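Local atomic coordinates of CdnC (Chryseobacterium gregarium DSM 19109, PDB entry 7MGV), a protein that probably uses ATP to install omega-ester macrocycles in a ribosomally made precursor peptide, as an ATP-grasp ligase of graspetide biosynthesis. Residues 183-189 with 224-229. Numbering follows the deposited sequence.
With ADP (adenosine-5'-diphosphate), chain F.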
loop_
_atom_site.group_PDB
_atom_site.type_symbol
_atom_site.label_atom_id
_atom_site.label_comp_id
_atom_site.label_asym_id
_atom_site.label_seq_id
_atom_site.Cartn_x
_atom_site.Cartn_y
_atom_site.Cartn_z
ATOM N N ASP A 183 17.200 -27.751 -10.754
ATOM C CA ASP A 183 16.089 -27.528 -11.682
ATOM C C ASP A 183 15.312 -26.331 -11.143
ATOM O O ASP A 183 14.394 -26.481 -10.331
ATOM C CB ASP A 183 15.212 -28.762 -11.824
ATOM C CG ASP A 183 15.616 -29.632 -12.999
ATOM O OD1 ASP A 183 15.824 -29.083 -14.101
ATOM O OD2 ASP A 183 15.735 -30.863 -12.819
ATOM N N VAL A 184 15.684 -25.144 -11.610
ATOM C CA VAL A 184 15.223 -23.895 -11.024
ATOM C C VAL A 184 14.593 -23.039 -12.109
ATOM O O VAL A 184 15.176 -22.857 -13.183
ATOM C CB VAL A 184 16.372 -23.134 -10.335
ATOM C CG1 VAL A 184 15.861 -21.846 -9.711
ATOM C CG2 VAL A 184 17.036 -24.015 -9.286
ATOM N N VAL A 185 13.412 -22.523 -11.829
ATOM C CA VAL A 185 12.787 -21.491 -12.641
ATOM C C VAL A 185 13.079 -20.148 -11.991
ATOM O O VAL A 185 13.321 -20.053 -10.778
ATOM C CB VAL A 185 11.268 -21.720 -12.794
ATOM C CG1 VAL A 185 10.994 -23.121 -13.322
ATOM C CG2 VAL A 185 10.555 -21.499 -11.469
ATOM N N ALA A 186 13.076 -19.099 -12.805
ATOM C CA ALA A 186 13.289 -17.740 -12.335
ATOM C C ALA A 186 12.116 -16.884 -12.780
ATOM O O ALA A 186 11.757 -16.884 -13.962
ATOM C CB ALA A 186 14.604 -17.166 -12.866
ATOM N N LYS A 187 11.518 -16.164 -11.837
ATOM C CA LYS A 187 10.406 -15.285 -12.152
ATOM C C LYS A 187 10.597 -13.941 -11.466
ATOM O O LYS A 187 11.279 -13.827 -10.440
ATOM C CB LYS A 187 9.056 -15.908 -11.753
ATOM C CG LYS A 187 9.000 -16.475 -10.345
ATOM C CD LYS A 187 7.742 -17.315 -10.150
ATOM C CE LYS A 187 7.605 -17.795 -8.712
ATOM N NZ LYS A 187 6.616 -18.903 -8.583
ATOM N N MET A 188 10.015 -12.915 -12.073
ATOM C CA MET A 188 9.903 -11.622 -11.425
ATOM C C MET A 188 8.637 -11.575 -10.585
ATOM O O MET A 188 7.659 -12.277 -10.858
ATOM C CB MET A 188 9.879 -10.491 -12.456
ATOM C CG MET A 188 10.707 -10.727 -13.708
ATOM S SD MET A 188 10.320 -9.523 -15.001
ATOM C CE MET A 188 10.871 -8.005 -14.240
ATOM N N GLN A 189 8.665 -10.746 -9.544
ATOM C CA GLN A 189 7.445 -10.457 -8.806
ATOM C C GLN A 189 6.543 -9.492 -9.565
ATOM O O GLN A 189 5.345 -9.415 -9.270
ATOM C CB GLN A 189 7.789 -9.896 -7.423
ATOM C CG GLN A 189 8.740 -10.785 -6.626
ATOM C CD GLN A 189 8.927 -10.322 -5.192
ATOM O OE1 GLN A 189 8.162 -9.500 -4.687
ATOM N NE2 GLN A 189 9.947 -10.851 -4.528
ATOM N N MET A 224 15.700 -11.157 -8.357
ATOM C CA MET A 224 14.848 -12.124 -9.032
ATOM C C MET A 224 14.443 -13.183 -8.015
ATOM O O MET A 224 15.111 -13.371 -6.990
ATOM C CB MET A 224 15.561 -12.753 -10.239
ATOM C CG MET A 224 14.684 -13.647 -11.102
ATOM S SD MET A 224 13.764 -12.735 -12.353
ATOM C CE MET A 224 14.541 -13.350 -13.837
ATOM N N GLN A 225 13.329 -13.869 -8.299
ATOM C CA GLN A 225 12.788 -14.907 -7.434
ATOM C C GLN A 225 13.049 -16.255 -8.096
ATOM O O GLN A 225 12.439 -16.578 -9.120
ATOM C CB GLN A 225 11.296 -14.673 -7.208
ATOM C CG GLN A 225 10.613 -15.663 -6.290
ATOM C CD GLN A 225 9.169 -15.283 -6.017
ATOM O OE1 GLN A 225 8.682 -14.262 -6.506
ATOM N NE2 GLN A 225 8.477 -16.102 -5.235
ATOM N N PHE A 226 13.962 -17.033 -7.525
ATOM C CA PHE A 226 14.278 -18.367 -8.008
ATOM C C PHE A 226 13.494 -19.402 -7.214
ATOM O O PHE A 226 13.264 -19.246 -6.014
ATOM C CB PHE A 226 15.778 -18.648 -7.890
ATOM C CG PHE A 226 16.629 -17.729 -8.713
ATOM C CD1 PHE A 226 17.022 -16.497 -8.216
ATOM C CD2 PHE A 226 17.037 -18.094 -9.985
ATOM C CE1 PHE A 226 17.805 -15.648 -8.971
ATOM C CE2 PHE A 226 17.821 -17.248 -10.746
ATOM C CZ PHE A 226 18.205 -16.024 -10.237
ATOM N N GLN A 227 13.086 -20.468 -7.896
ATOM C CA GLN A 227 12.283 -21.497 -7.255
ATOM C C GLN A 227 12.618 -22.854 -7.849
ATOM O O GLN A 227 12.864 -22.969 -9.051
ATOM C CB GLN A 227 10.785 -21.221 -7.412
ATOM C CG GLN A 227 10.129 -20.641 -6.177
ATOM C CD GLN A 227 8.630 -20.510 -6.330
ATOM O OE1 GLN A 227 8.079 -20.766 -7.402
ATOM N NE2 GLN A 227 7.959 -20.108 -5.259
ATOM N N LYS A 228 12.624 -23.877 -7.000
ATOM C CA LYS A 228 12.714 -25.243 -7.493
ATOM C C LYS A 228 11.550 -25.519 -8.434
ATOM O O LYS A 228 10.397 -25.201 -8.125
ATOM C CB LYS A 228 12.704 -26.232 -6.328
ATOM C CG LYS A 228 12.603 -27.691 -6.751
ATOM C CD LYS A 228 13.901 -28.439 -6.486
ATOM C CE LYS A 228 13.856 -29.846 -7.059
ATOM N NZ LYS A 228 13.794 -29.830 -8.546
ATOM N N LYS A 229 11.852 -26.090 -9.597
ATOM C CA LYS A 229 10.814 -26.380 -10.577
ATOM C C LYS A 229 10.007 -27.585 -10.120
ATOM O O LYS A 229 10.551 -28.685 -9.965
ATOM C CB LYS A 229 11.413 -26.634 -11.958
ATOM C CG LYS A 229 10.353 -26.807 -13.039
ATOM C CD LYS A 229 10.957 -27.122 -14.395
ATOM C CE LYS A 229 10.811 -28.595 -14.732
ATOM N NZ LYS A 229 9.840 -28.811 -15.839
HETATM P PB ADP F . 0.976 -16.720 -17.205
HETATM O O1B ADP F . 0.858 -16.824 -15.703
HETATM O O2B ADP F . 0.690 -15.343 -17.753
HETATM O O3B ADP F . 0.327 -17.858 -17.958
HETATM P PA ADP F . 3.600 -16.663 -16.285
HETATM O O1A ADP F . 3.176 -15.453 -15.486
HETATM O O2A ADP F . 5.002 -16.776 -16.835
HETATM O O3A ADP F . 2.548 -16.938 -17.470
HETATM O "O5'" ADP F . 3.301 -17.963 -15.394
HETATM C "C5'" ADP F . 4.305 -18.550 -14.582
HETATM C "C4'" ADP F . 4.217 -20.055 -14.790
HETATM O "O4'" ADP F . 5.324 -20.696 -14.160
HETATM C "C3'" ADP F . 2.941 -20.636 -14.203
HETATM O "O3'" ADP F . 2.145 -21.205 -15.246
HETATM C "C2'" ADP F . 3.388 -21.727 -13.253
HETATM O "O2'" ADP F . 2.714 -22.950 -13.554
HETATM C "C1'" ADP F . 4.883 -21.869 -13.483
HETATM N N9 ADP F . 5.587 -21.977 -12.187
HETATM C C8 ADP F . 5.605 -21.044 -11.215
HETATM N N7 ADP F . 6.343 -21.461 -10.156
HETATM C C5 ADP F . 6.809 -22.690 -10.451
HETATM C C6 ADP F . 7.652 -23.701 -9.776
HETATM N N6 ADP F . 8.156 -23.477 -8.539
HETATM N N1 ADP F . 7.896 -24.855 -10.438
HETATM C C2 ADP F . 7.401 -25.092 -11.668
HETATM N N3 ADP F . 6.631 -24.220 -12.340
HETATM C C4 ADP F . 6.305 -23.026 -11.790
HETATM O O HOH W 1 5.638 -18.479 -5.830
#
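Strands 184-187 and 224-228 run antiparallel, their axes 4.6 Å apart, with V185-Q227 and K187-Q225 as hydrogen-bonded pairs; K229 N extends the ladder by bonding D183 O at 2.7 Å. Strands 165-168 and 199-207 flank the pair within one antiparallel sheet. On the face bearing V185, K187, Q225 and Q227, the adenine of ADP settles. K187 CG sits between the backbone N and the carbonyl carbon (chi1 49°), and the extended chain beyond it takes NZ over to Q227, where it bonds OE1 at 2.6 Å from above the amide plane rather than along a lone pair. The same NZ donates to ADP N7 at 3.0 Å, and a water accepts from both K187 NZ and Q227 NE2. Q227 OE1 also receives ADP N6 at 2.9 Å, while K228 O takes its other hydrogen on the N1 side. V185 CG2 lies 4.0 Å from ADP C6, and V185 CG1 packs against CG of K229, whose ammonium turns to E231. On the other face, A186 CB sits 3.9 Å from F226 CE2, V184 CG1 approaches the ring edge near its plane, and A186 and M224 also pack on an aromatic side chain of the bound peptide. K187 and Q227 read the Hoogsteen edge, and both amino hydrogens are used, consistent with selection of adenine in the ATP-grasp fold; the ammonium of K187 probably polarises the Q227 carbonyl and helps fix its amide.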